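Local structure of inactive glucansucrase (Lactobacillus reuteri, 5JBD) at residues T763-R766 and M772-H775; Q779-Q784 and I849-A854; N215-N220 and Y840-S845; K202-G207 and K871-L876. The protein is an inactive member of glycoside hydrolase family 70, a large protein whose family domain belongs to the TIM-barrel clan and which holds a bound calcium ion. All coordinates share one frame; numbering follows the deposited sequence.

In the fold
From the N terminus, the loop after strand 193-197 supplies residues 202-207 and then 215-220, each awaiting a partner more than 600 residues later. Next, contact 1 closes a short turn where strand 758-767 ends, and residues 779-784 lead into strand 784-791. Strand 841-845 meets 215-220 and closes contact 3, which encloses contact 1. Contact 2 follows when 849-854 returns to 779-784; it comes after contact 1 in series and crosses contact 3. Last, 871-876 reaches 202-207, and contact 4 encloses the other three. Contacts 1, 2 and 3 gather round one six-stranded antiparallel sheet, whereas contact 4 joins two loops at the surface.

Contact 1 of 4, residues T763-R766 and M772-H775; sequences TVTR and MQIH. With SO4 (sulfate ion), chain G.
Gln773 lays its side chain across Thr765 and the carbonyl of Arg766 just after the chain has turned back at the end of strand 758-767. With CG anti to the backbone N (chi1 -174°) and the rest extended, the chain crosses Thr765 at about a right angle. Its CB faces the Thr765 methyl, CG2, at 4.1 Å. The next atom, CG, lies 3.5 Å from Arg766 O, and CD passes CG2 of Thr765 at 3.9 Å. OE1 is still beside that methyl, while NE2 ends in a hydrogen bond to Thr780 OG1. Glutamine suits the place: its methylenes pack on the threonine and its amide still finds a polar partner.

The backbone bond of the turn runs from Ile774 N to Arg766 O (3.2 Å, 157° at the hydrogen), and the same oxygen takes a CA-H contact from Gln773. Ile774 brings CD1 to 3.7 Å from Arg766 NH1, meeting the guanidinium obliquely. That guanidinium is occupied elsewhere, in a salt bridge to Asp192 and bonds to Leu173 and Ser191. Beyond, a sulfate is held by His775, whose backbone N reaches O4 at 3.0 Å and whose ND1 reaches O1 at 2.7 Å.

Within the antiparallel sheet, strand 758-767 runs between 193-197 and 784-791: Thr765 pairs with Ile195, and Val764 with Gln784.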
loop_
_atom_site.group_PDB
_atom_site.type_symbol
_atom_site.label_atom_id
_atom_site.label_comp_id
_atom_site.label_asym_id
_atom_site.label_seq_id
_atom_site.Cartn_x
_atom_site.Cartn_y
_atom_site.Cartn_z
ATOM N N THR A 763 -13.676 21.984 -1.616
ATOM C CA THR A 763 -15.096 21.699 -1.681
ATOM C C THR A 763 -15.257 20.199 -1.952
ATOM O O THR A 763 -14.681 19.675 -2.923
ATOM C CB THR A 763 -15.774 22.551 -2.752
ATOM O OG1 THR A 763 -15.532 23.939 -2.474
ATOM C CG2 THR A 763 -17.276 22.303 -2.764
ATOM N N VAL A 764 -16.023 19.511 -1.096
ATOM C CA VAL A 764 -16.102 18.038 -1.139
ATOM C C VAL A 764 -17.503 17.429 -1.108
ATOM O O VAL A 764 -18.478 18.070 -0.725
ATOM C CB VAL A 764 -15.291 17.390 0.007
ATOM C CG1 VAL A 764 -13.880 17.972 0.071
ATOM C CG2 VAL A 764 -15.994 17.517 1.356
ATOM N N THR A 765 -17.568 16.156 -1.510
ATOM C CA THR A 765 -18.808 15.375 -1.519
ATOM C C THR A 765 -18.483 13.972 -1.013
ATOM O O THR A 765 -17.441 13.398 -1.362
ATOM C CB THR A 765 -19.408 15.312 -2.936
ATOM O OG1 THR A 765 -19.816 16.625 -3.326
ATOM C CG2 THR A 765 -20.610 14.374 -3.009
ATOM N N ARG A 766 -19.377 13.431 -0.187
ATOM C CA ARG A 766 -19.191 12.117 0.432
ATOM C C ARG A 766 -19.455 11.029 -0.617
ATOM O O ARG A 766 -20.557 10.936 -1.129
ATOM C CB ARG A 766 -20.178 11.949 1.602
ATOM C CG ARG A 766 -20.077 10.639 2.373
ATOM C CD ARG A 766 -18.815 10.573 3.202
ATOM N NE ARG A 766 -18.751 9.312 3.943
ATOM C CZ ARG A 766 -18.395 8.130 3.426
ATOM N NH1 ARG A 766 -18.073 8.020 2.136
ATOM N NH2 ARG A 766 -18.374 7.041 4.208
ATOM N N MET A 772 -18.620 8.083 -6.484
ATOM C CA MET A 772 -20.057 8.260 -6.605
ATOM C C MET A 772 -20.609 8.593 -5.225
ATOM O O MET A 772 -20.245 7.957 -4.241
ATOM C CB MET A 772 -20.716 6.988 -7.146
ATOM C CG MET A 772 -20.223 6.599 -8.538
ATOM S SD MET A 772 -20.519 7.870 -9.808
ATOM C CE MET A 772 -18.953 7.869 -10.695
ATOM N N GLN A 773 -21.508 9.571 -5.176
ATOM C CA GLN A 773 -22.084 10.007 -3.918
ATOM C C GLN A 773 -22.878 8.876 -3.270
ATOM O O GLN A 773 -23.644 8.186 -3.960
ATOM C CB GLN A 773 -22.990 11.233 -4.125
ATOM C CG GLN A 773 -23.502 11.814 -2.813
ATOM C CD GLN A 773 -24.254 13.126 -2.951
ATOM O OE1 GLN A 773 -24.396 13.676 -4.044
ATOM N NE2 GLN A 773 -24.747 13.630 -1.820
ATOM N N ILE A 774 -22.687 8.687 -1.960
ATOM C CA ILE A 774 -23.498 7.740 -1.176
ATOM C C ILE A 774 -24.153 8.385 0.038
ATOM O O ILE A 774 -23.769 9.487 0.459
ATOM C CB ILE A 774 -22.683 6.517 -0.689
ATOM C CG1 ILE A 774 -21.481 6.957 0.163
ATOM C CG2 ILE A 774 -22.230 5.686 -1.889
ATOM C CD1 ILE A 774 -20.800 5.830 0.910
ATOM N N HIS A 775 -25.146 7.677 0.575
ATOM C CA HIS A 775 -25.731 7.961 1.876
ATOM C C HIS A 775 -25.193 6.942 2.879
ATOM O O HIS A 775 -24.893 5.808 2.506
ATOM C CB HIS A 775 -27.266 7.884 1.813
ATOM C CG HIS A 775 -27.896 9.045 1.116
ATOM N ND1 HIS A 775 -27.827 9.218 -0.250
ATOM C CD2 HIS A 775 -28.618 10.086 1.591
ATOM C CE1 HIS A 775 -28.475 10.322 -0.586
ATOM N NE2 HIS A 775 -28.953 10.871 0.517
HETATM S S SO4 G . -27.219 5.667 -1.676
HETATM O O1 SO4 G . -27.209 7.142 -1.783
HETATM O O2 SO4 G . -28.470 5.205 -1.027
HETATM O O3 SO4 G . -27.138 5.142 -3.052
HETATM O O4 SO4 G . -26.055 5.212 -0.880
#

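Contact 2 of 4, residues Q779-Q784 and I849-A854; sequences QTYANQ and IGIGLA
The ring of Tyr781 receives Ile851 on one face: CG1 stands 3.7 Å above the plane, over the centre, in a CH-pi contact only 10° off the ring normal. The methyl CD1 leans toward one side of the ring and comes within 3.5 Å of Tyr781 CE1. At the far end of the ring, OH is hydrogen-bonded to Glu172 O, which suits tyrosine to a buried site needing a broad apolar face and a polar tip. With CG set between the backbone N and the carbonyl carbon (chi1 50°), the ring is presented to Ile851, which comes from the opposite direction.

Ile851 CD1 also touches Gln784 CB, at 4.3 Å. The amide of Gln784 turns back on its own segment, NE2 donating to Ala782 O at 3.2 Å. A water lies 2.9 Å from Gln784 OE1, and as far from Ile851 O, bridging the two segments.

Asn783 and Gln784 both face Val764, forming a G1 beta bulge; asparagine readily accepts the positive phi (56°) at its first position. The bulge opens strand 784-791 at the edge of the sheet, beside strand 758-767. Ile851, from the loop after strand 841-845, packs on Tyr786 and Val764 of these two strands.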
loop_
_atom_site.group_PDB
_atom_site.type_symbol
_atom_site.label_atom_id
_atom_site.label_comp_id
_atom_site.label_asym_id
_atom_site.label_seq_id
_atom_site.Cartn_x
_atom_site.Cartn_y
_atom_site.Cartn_z
ATOM N N GLN A 779 -27.941 9.572 5.619
ATOM C CA GLN A 779 -27.334 10.908 5.641
ATOM C C GLN A 779 -26.230 11.027 4.609
ATOM O O GLN A 779 -25.561 10.041 4.277
ATOM C CB GLN A 779 -26.745 11.211 7.016
ATOM C CG GLN A 779 -27.751 11.261 8.160
ATOM C CD GLN A 779 -28.621 12.517 8.122
ATOM O OE1 GLN A 779 -29.800 12.472 7.745
ATOM N NE2 GLN A 779 -28.039 13.649 8.513
ATOM N N THR A 780 -26.042 12.241 4.101
ATOM C CA THR A 780 -24.975 12.521 3.143
ATOM C C THR A 780 -24.547 13.985 3.228
ATOM O O THR A 780 -25.139 14.771 3.978
ATOM C CB THR A 780 -25.412 12.158 1.698
ATOM O OG1 THR A 780 -24.268 12.148 0.828
ATOM C CG2 THR A 780 -26.476 13.129 1.155
ATOM N N TYR A 781 -23.515 14.334 2.462
ATOM C CA TYR A 781 -23.172 15.740 2.204
ATOM C C TYR A 781 -22.517 15.916 0.840
ATOM O O TYR A 781 -21.838 15.015 0.362
ATOM C CB TYR A 781 -22.284 16.321 3.308
ATOM C CG TYR A 781 -21.072 15.518 3.703
ATOM C CD1 TYR A 781 -19.851 15.700 3.059
ATOM C CD2 TYR A 781 -21.124 14.621 4.767
ATOM C CE1 TYR A 781 -18.723 14.982 3.442
ATOM C CE2 TYR A 781 -19.998 13.896 5.163
ATOM C CZ TYR A 781 -18.798 14.081 4.503
ATOM O OH TYR A 781 -17.685 13.363 4.888
ATOM N N ALA A 782 -22.758 17.077 0.224
ATOM C CA ALA A 782 -22.207 17.420 -1.090
ATOM C C ALA A 782 -21.827 18.889 -1.138
ATOM O O ALA A 782 -22.505 19.733 -0.535
ATOM C CB ALA A 782 -23.223 17.119 -2.189
ATOM N N ASN A 783 -20.750 19.189 -1.860
ATOM C CA ASN A 783 -20.337 20.571 -2.118
ATOM C C ASN A 783 -20.121 21.373 -0.826
ATOM O O ASN A 783 -20.546 22.527 -0.718
ATOM C CB ASN A 783 -21.351 21.267 -3.054
ATOM C CG ASN A 783 -21.534 20.523 -4.374
ATOM O OD1 ASN A 783 -22.620 20.006 -4.670
ATOM N ND2 ASN A 783 -20.476 20.455 -5.160
ATOM N N GLN A 784 -19.467 20.739 0.150
ATOM C CA GLN A 784 -19.190 21.346 1.450
ATOM C C GLN A 784 -17.726 21.693 1.556
ATOM O O GLN A 784 -16.869 20.885 1.193
ATOM C CB GLN A 784 -19.531 20.383 2.592
ATOM C CG GLN A 784 -21.006 20.067 2.760
ATOM C CD GLN A 784 -21.857 21.295 2.973
ATOM O OE1 GLN A 784 -21.559 22.139 3.816
ATOM N NE2 GLN A 784 -22.935 21.401 2.204
ATOM N N ILE A 849 -11.540 14.851 11.055
ATOM C CA ILE A 849 -11.540 16.237 11.580
ATOM C C ILE A 849 -12.923 16.871 11.755
ATOM O O ILE A 849 -13.092 17.770 12.596
ATOM C CB ILE A 849 -10.645 17.171 10.736
ATOM C CG1 ILE A 849 -11.130 17.262 9.284
ATOM C CG2 ILE A 849 -9.197 16.694 10.792
ATOM C CD1 ILE A 849 -10.337 18.222 8.434
ATOM N N GLY A 850 -13.889 16.442 10.951
ATOM C CA GLY A 850 -15.262 16.930 11.014
ATOM C C GLY A 850 -15.631 17.738 9.788
ATOM O O GLY A 850 -14.780 18.416 9.205
ATOM N N ILE A 851 -16.907 17.679 9.419
ATOM C CA ILE A 851 -17.419 18.347 8.220
ATOM C C ILE A 851 -17.946 19.757 8.515
ATOM O O ILE A 851 -18.180 20.525 7.582
ATOM C CB ILE A 851 -18.499 17.463 7.520
ATOM C CG1 ILE A 851 -18.652 17.796 6.029
ATOM C CG2 ILE A 851 -19.868 17.577 8.195
ATOM C CD1 ILE A 851 -17.383 17.716 5.215
ATOM N N GLY A 852 -18.131 20.082 9.804
ATOM C CA GLY A 852 -18.670 21.377 10.241
ATOM C C GLY A 852 -17.677 22.338 10.868
ATOM O O GLY A 852 -18.092 23.257 11.575
ATOM N N LEU A 853 -16.378 22.142 10.626
ATOM C CA LEU A 853 -15.350 23.054 11.143
ATOM C C LEU A 853 -15.470 24.449 10.538
ATOM O O LEU A 853 -15.243 25.444 11.235
ATOM C CB LEU A 853 -13.926 22.521 10.901
ATOM C CG LEU A 853 -13.468 21.286 11.684
ATOM C CD1 LEU A 853 -12.040 20.904 11.311
ATOM C CD2 LEU A 853 -13.556 21.516 13.177
ATOM N N ALA A 854 -15.817 24.510 9.249
ATOM C CA ALA A 854 -15.922 25.780 8.520
ATOM C C ALA A 854 -17.014 26.676 9.092
ATOM O O ALA A 854 -18.172 26.266 9.173
ATOM C CB ALA A 854 -16.170 25.516 7.041
HETATM O O HOH W 1 -20.719 20.922 6.313
#

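Contact 3 of 4, residues N215-N220 and Y840-S845; sequences NYRLMN and YQNGTS
Arg217 reaches from a loop to strand 841-845, a central member of the six-stranded antiparallel sheet, and grips the carbonyl of Gln841. NE donates to Gln841 O at 2.7 Å in an almost straight bond, 177° at the hydrogen. The acceptor lies in the guanidinium plane, so the group meets the carbonyl with its edge. The chain, extended from CG to NE, spans the gap from the loop.

NH2 adds a weak bond to the same oxygen at 3.4 Å, but its better partners are the carbonyls of Ala212 and Ala838. Arginine is apt here, since one flat group can join several carbonyls from separate parts of the chain. The backbone N of Arg217 donates to Asp245 OD2. The Gln841 side chain starts out away from residues 215-220, and both ends of its amide are satisfied, OE1 with Asn242 ND2 and NE2 with Thr790 O.

Asn842 slides past Arg217 and Met219, its CG 4.0 Å from Met219 CG. Its backbone pairs with Phe196 and with Asp243. The side chain is about 5 Å from the calcium ion, which Glu237, Asp243, Asn287 and Asn751 bind, and Glu237 OE1 also accepts from Asn220 N. At the other end of the strand Thr844 OG1 donates to Ser845 O at 2.8 Å, lying in the carbonyl plane and using a lone pair.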
loop_
_atom_site.group_PDB
_atom_site.type_symbol
_atom_site.label_atom_id
_atom_site.label_comp_id
_atom_site.label_asym_id
_atom_site.label_seq_id
_atom_site.Cartn_x
_atom_site.Cartn_y
_atom_site.Cartn_z
ATOM N N ASN A 215 -9.606 20.744 -14.521
ATOM C CA ASN A 215 -10.243 20.284 -15.758
ATOM C C ASN A 215 -10.058 18.769 -15.960
ATOM O O ASN A 215 -10.523 18.248 -16.953
ATOM C CB ASN A 215 -9.653 21.024 -16.960
ATOM C CG ASN A 215 -10.009 22.497 -16.975
ATOM O OD1 ASN A 215 -9.150 23.335 -17.222
ATOM N ND2 ASN A 215 -11.269 22.825 -16.688
ATOM N N TYR A 216 -9.366 18.092 -15.044
ATOM C CA TYR A 216 -9.062 16.676 -15.180
ATOM C C TYR A 216 -9.848 15.872 -14.147
ATOM O O TYR A 216 -11.075 15.842 -14.227
ATOM C CB TYR A 216 -7.541 16.479 -15.186
ATOM C CG TYR A 216 -6.986 17.123 -16.435
ATOM C CD1 TYR A 216 -7.057 16.464 -17.656
ATOM C CD2 TYR A 216 -6.483 18.427 -16.417
ATOM C CE1 TYR A 216 -6.614 17.062 -18.825
ATOM C CE2 TYR A 216 -6.020 19.036 -17.588
ATOM C CZ TYR A 216 -6.097 18.350 -18.789
ATOM O OH TYR A 216 -5.646 18.925 -19.963
ATOM N N ARG A 217 -9.188 15.266 -13.168
ATOM C CA ARG A 217 -9.859 14.367 -12.238
ATOM C C ARG A 217 -10.706 13.304 -12.970
ATOM O O ARG A 217 -11.849 13.032 -12.582
ATOM C CB ARG A 217 -10.703 15.151 -11.198
ATOM C CG ARG A 217 -9.880 16.042 -10.256
ATOM C CD ARG A 217 -10.667 16.514 -9.025
ATOM N NE ARG A 217 -9.834 17.304 -8.108
ATOM C CZ ARG A 217 -9.942 18.626 -7.852
ATOM N NH1 ARG A 217 -10.894 19.387 -8.397
ATOM N NH2 ARG A 217 -9.085 19.194 -7.008
ATOM N N LEU A 218 -10.155 12.725 -14.034
ATOM C CA LEU A 218 -10.831 11.619 -14.725
ATOM C C LEU A 218 -10.658 10.422 -13.813
ATOM O O LEU A 218 -9.546 9.931 -13.647
ATOM C CB LEU A 218 -10.226 11.351 -16.100
ATOM C CG LEU A 218 -10.245 12.522 -17.088
ATOM C CD1 LEU A 218 -9.758 12.083 -18.461
ATOM C CD2 LEU A 218 -11.617 13.181 -17.203
ATOM N N MET A 219 -11.731 10.017 -13.144
ATOM C CA MET A 219 -11.649 8.940 -12.150
ATOM C C MET A 219 -12.063 7.599 -12.763
ATOM O O MET A 219 -12.857 7.553 -13.679
ATOM C CB MET A 219 -12.522 9.248 -10.941
ATOM C CG MET A 219 -12.039 10.472 -10.176
ATOM S SD MET A 219 -12.958 10.727 -8.667
ATOM C CE MET A 219 -12.402 9.416 -7.619
ATOM N N ASN A 220 -11.478 6.533 -12.247
ATOM C CA ASN A 220 -11.821 5.161 -12.613
ATOM C C ASN A 220 -11.421 4.822 -14.053
ATOM O O ASN A 220 -11.984 3.907 -14.648
ATOM C CB ASN A 220 -13.321 4.868 -12.373
ATOM C CG ASN A 220 -13.796 5.312 -11.000
ATOM O OD1 ASN A 220 -13.361 4.799 -9.969
ATOM N ND2 ASN A 220 -14.688 6.283 -10.983
ATOM N N TYR A 840 -4.004 18.853 -7.642
ATOM C CA TYR A 840 -3.412 17.635 -8.198
ATOM C C TYR A 840 -3.970 16.328 -7.605
ATOM O O TYR A 840 -3.368 15.253 -7.801
ATOM C CB TYR A 840 -1.884 17.670 -8.003
ATOM C CG TYR A 840 -1.175 18.767 -8.750
ATOM C CD1 TYR A 840 -1.414 18.983 -10.111
ATOM C CD2 TYR A 840 -0.252 19.597 -8.107
ATOM C CE1 TYR A 840 -0.765 19.988 -10.794
ATOM C CE2 TYR A 840 0.402 20.612 -8.790
ATOM C CZ TYR A 840 0.144 20.801 -10.129
ATOM O OH TYR A 840 0.782 21.801 -10.829
ATOM N N GLN A 841 -5.113 16.406 -6.917
ATOM C CA GLN A 841 -5.674 15.281 -6.146
ATOM C C GLN A 841 -7.153 15.069 -6.477
ATOM O O GLN A 841 -7.887 16.039 -6.733
ATOM C CB GLN A 841 -5.512 15.548 -4.640
ATOM C CG GLN A 841 -4.058 15.643 -4.216
ATOM C CD GLN A 841 -3.868 16.127 -2.787
ATOM O OE1 GLN A 841 -4.736 15.969 -1.925
ATOM N NE2 GLN A 841 -2.704 16.699 -2.528
ATOM N N ASN A 842 -7.569 13.802 -6.472
ATOM C CA ASN A 842 -8.960 13.417 -6.728
ATOM C C ASN A 842 -9.827 13.528 -5.487
ATOM O O ASN A 842 -11.022 13.806 -5.596
ATOM C CB ASN A 842 -9.050 11.952 -7.208
ATOM C CG ASN A 842 -8.527 11.745 -8.621
ATOM O OD1 ASN A 842 -7.929 10.687 -8.922
ATOM N ND2 ASN A 842 -8.756 12.698 -9.492
ATOM N N GLY A 843 -9.229 13.317 -4.312
ATOM C CA GLY A 843 -9.983 13.288 -3.069
ATOM C C GLY A 843 -9.141 12.705 -1.969
ATOM O O GLY A 843 -7.925 12.560 -2.121
ATOM N N THR A 844 -9.775 12.393 -0.849
ATOM C CA THR A 844 -9.081 11.800 0.289
ATOM C C THR A 844 -10.015 10.867 1.020
ATOM O O THR A 844 -11.232 11.071 1.008
ATOM C CB THR A 844 -8.538 12.872 1.279
ATOM O OG1 THR A 844 -7.916 12.241 2.412
ATOM C CG2 THR A 844 -9.653 13.772 1.784
ATOM N N SER A 845 -9.448 9.848 1.669
ATOM C CA SER A 845 -10.178 9.110 2.686
ATOM C C SER A 845 -10.499 10.062 3.842
ATOM O O SER A 845 -9.836 11.080 4.012
ATOM C CB SER A 845 -9.401 7.890 3.182
ATOM O OG SER A 845 -8.069 8.212 3.544
#

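Contact 4 of 4, residues K202-G207 and K871-L876; sequences KDPRKG and KAFNTL
An Asx turn at Asp203 shapes the small loop against which Phe873 packs its ring. CG of the phenylalanine is anti to the carbonyl carbon (chi1 -58°), and the ring reaches in among backbone atoms of residues 202 to 207. CE1 does much of the touching: it lies 3.6 Å from Lys202 O, which sits at the ring edge near its plane, and 3.7 Å from Pro204 CA. CZ comes to 3.7 Å from Gly207 CA, and the carbonyl carbon of Gly207 also lies at the edge. Pro204 CB adds an apolar touch, 4.2 Å from Phe873 CE1.

The turn is fixed from within. Asp203 OD1 accepts from Arg205 N at 3.1 Å, the donor coming from above the carboxylate plane. Asp203 O is gripped twice, by Lys206 N at 2.9 Å and by Gly207 N, while residues 204-206 have helical backbone angles without the bonds of a regular helix. Aspartate supplies the acceptor for the Asx turn, proline fits the first helical position with phi near -60°, and glycine accepts the positive phi of 73° that ends the turn.

Both segments lie in surface loops, one following strand 193-197 and the other following strand 841-845. Tyr864 meets the Phe873 ring edge-to-face, Tyr52 touches its side chain as well, and Pro204 shares a backbone hydrogen bond with Tyr862.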
loop_
_atom_site.group_PDB
_atom_site.type_symbol
_atom_site.label_atom_id
_atom_site.label_comp_id
_atom_site.label_asym_id
_atom_site.label_seq_id
_atom_site.Cartn_x
_atom_site.Cartn_y
_atom_site.Cartn_z
ATOM N N LYS A 202 -19.849 32.562 -6.825
ATOM C CA LYS A 202 -19.906 33.908 -6.240
ATOM C C LYS A 202 -20.961 33.993 -5.115
ATOM O O LYS A 202 -21.128 35.048 -4.512
ATOM C CB LYS A 202 -20.172 34.972 -7.328
ATOM C CG LYS A 202 -18.903 35.485 -8.069
ATOM C CD LYS A 202 -18.887 35.103 -9.545
ATOM C CE LYS A 202 -17.537 35.364 -10.211
ATOM N NZ LYS A 202 -16.619 34.190 -10.101
ATOM N N ASP A 203 -21.640 32.884 -4.820
ATOM C CA ASP A 203 -22.674 32.815 -3.782
ATOM C C ASP A 203 -22.018 32.563 -2.416
ATOM O O ASP A 203 -21.425 31.509 -2.214
ATOM C CB ASP A 203 -23.657 31.679 -4.106
ATOM C CG ASP A 203 -24.847 31.610 -3.140
ATOM O OD1 ASP A 203 -24.855 32.287 -2.095
ATOM O OD2 ASP A 203 -25.779 30.839 -3.436
ATOM N N PRO A 204 -22.130 33.513 -1.466
ATOM C CA PRO A 204 -21.435 33.310 -0.173
ATOM C C PRO A 204 -21.884 32.078 0.632
ATOM O O PRO A 204 -21.117 31.602 1.476
ATOM C CB PRO A 204 -21.733 34.601 0.612
ATOM C CG PRO A 204 -22.282 35.580 -0.373
ATOM C CD PRO A 204 -22.871 34.791 -1.508
ATOM N N ARG A 205 -23.098 31.577 0.377
ATOM C CA ARG A 205 -23.569 30.315 0.975
ATOM C C ARG A 205 -22.846 29.081 0.425
ATOM O O ARG A 205 -22.800 28.047 1.098
ATOM C CB ARG A 205 -25.076 30.125 0.779
ATOM C CG ARG A 205 -25.946 31.172 1.446
ATOM C CD ARG A 205 -27.379 30.956 0.967
ATOM N NE ARG A 205 -28.390 31.678 1.744
ATOM C CZ ARG A 205 -28.829 31.338 2.958
ATOM N NH1 ARG A 205 -28.336 30.280 3.608
ATOM N NH2 ARG A 205 -29.767 32.081 3.547
ATOM N N LYS A 206 -22.327 29.178 -0.802
ATOM C CA LYS A 206 -21.567 28.079 -1.424
ATOM C C LYS A 206 -20.055 28.201 -1.248
ATOM O O LYS A 206 -19.361 27.194 -1.251
ATOM C CB LYS A 206 -21.894 27.981 -2.915
ATOM C CG LYS A 206 -23.364 27.716 -3.161
ATOM C CD LYS A 206 -23.632 27.313 -4.590
ATOM C CE LYS A 206 -25.111 27.030 -4.767
ATOM N NZ LYS A 206 -25.483 26.919 -6.201
ATOM N N GLY A 207 -19.549 29.425 -1.093
ATOM C CA GLY A 207 -18.115 29.649 -1.021
ATOM C C GLY A 207 -17.439 29.479 -2.371
ATOM O O GLY A 207 -18.090 29.430 -3.408
ATOM N N LYS A 871 -9.188 36.696 -1.996
ATOM C CA LYS A 871 -10.019 37.777 -2.521
ATOM C C LYS A 871 -11.374 37.311 -3.073
ATOM O O LYS A 871 -12.026 38.040 -3.814
ATOM C CB LYS A 871 -9.242 38.521 -3.620
ATOM C CG LYS A 871 -7.897 39.098 -3.190
ATOM C CD LYS A 871 -7.283 39.939 -4.307
ATOM C CE LYS A 871 -5.902 40.482 -3.949
ATOM N NZ LYS A 871 -5.953 41.642 -3.011
ATOM N N ALA A 872 -11.812 36.117 -2.697
ATOM C CA ALA A 872 -13.047 35.550 -3.256
ATOM C C ALA A 872 -14.312 36.309 -2.847
ATOM O O ALA A 872 -15.269 36.360 -3.607
ATOM C CB ALA A 872 -13.171 34.081 -2.880
ATOM N N PHE A 873 -14.305 36.874 -1.643
ATOM C CA PHE A 873 -15.428 37.640 -1.088
ATOM C C PHE A 873 -14.891 38.820 -0.299
ATOM O O PHE A 873 -13.724 38.824 0.092
ATOM C CB PHE A 873 -16.265 36.769 -0.138
ATOM C CG PHE A 873 -16.822 35.532 -0.783
ATOM C CD1 PHE A 873 -18.029 35.579 -1.484
ATOM C CD2 PHE A 873 -16.136 34.319 -0.705
ATOM C CE1 PHE A 873 -18.541 34.442 -2.096
ATOM C CE2 PHE A 873 -16.649 33.177 -1.313
ATOM C CZ PHE A 873 -17.851 33.238 -2.009
ATOM N N ASN A 874 -15.750 39.805 -0.045
ATOM C CA ASN A 874 -15.438 40.841 0.939
ATOM C C ASN A 874 -15.356 40.179 2.316
ATOM O O ASN A 874 -15.978 39.140 2.553
ATOM C CB ASN A 874 -16.512 41.939 0.988
ATOM C CG ASN A 874 -16.696 42.658 -0.339
ATOM O OD1 ASN A 874 -17.822 42.901 -0.760
ATOM N ND2 ASN A 874 -15.595 43.003 -0.997
ATOM N N THR A 875 -14.589 40.790 3.210
ATOM C CA THR A 875 -14.486 40.315 4.585
ATOM C C THR A 875 -15.867 40.246 5.243
ATOM O O THR A 875 -16.663 41.175 5.127
ATOM C CB THR A 875 -13.517 41.193 5.384
ATOM O OG1 THR A 875 -12.193 40.989 4.875
ATOM C CG2 THR A 875 -13.556 40.873 6.895
ATOM N N LEU A 876 -16.157 39.116 5.884
ATOM C CA LEU A 876 -17.434 38.896 6.563
ATOM C C LEU A 876 -17.172 38.019 7.785
ATOM O O LEU A 876 -16.857 36.838 7.627
ATOM C CB LEU A 876 -18.426 38.209 5.607
ATOM C CG LEU A 876 -19.824 37.872 6.148
ATOM C CD1 LEU A 876 -20.589 39.143 6.499
ATOM C CD2 LEU A 876 -20.607 37.008 5.160
#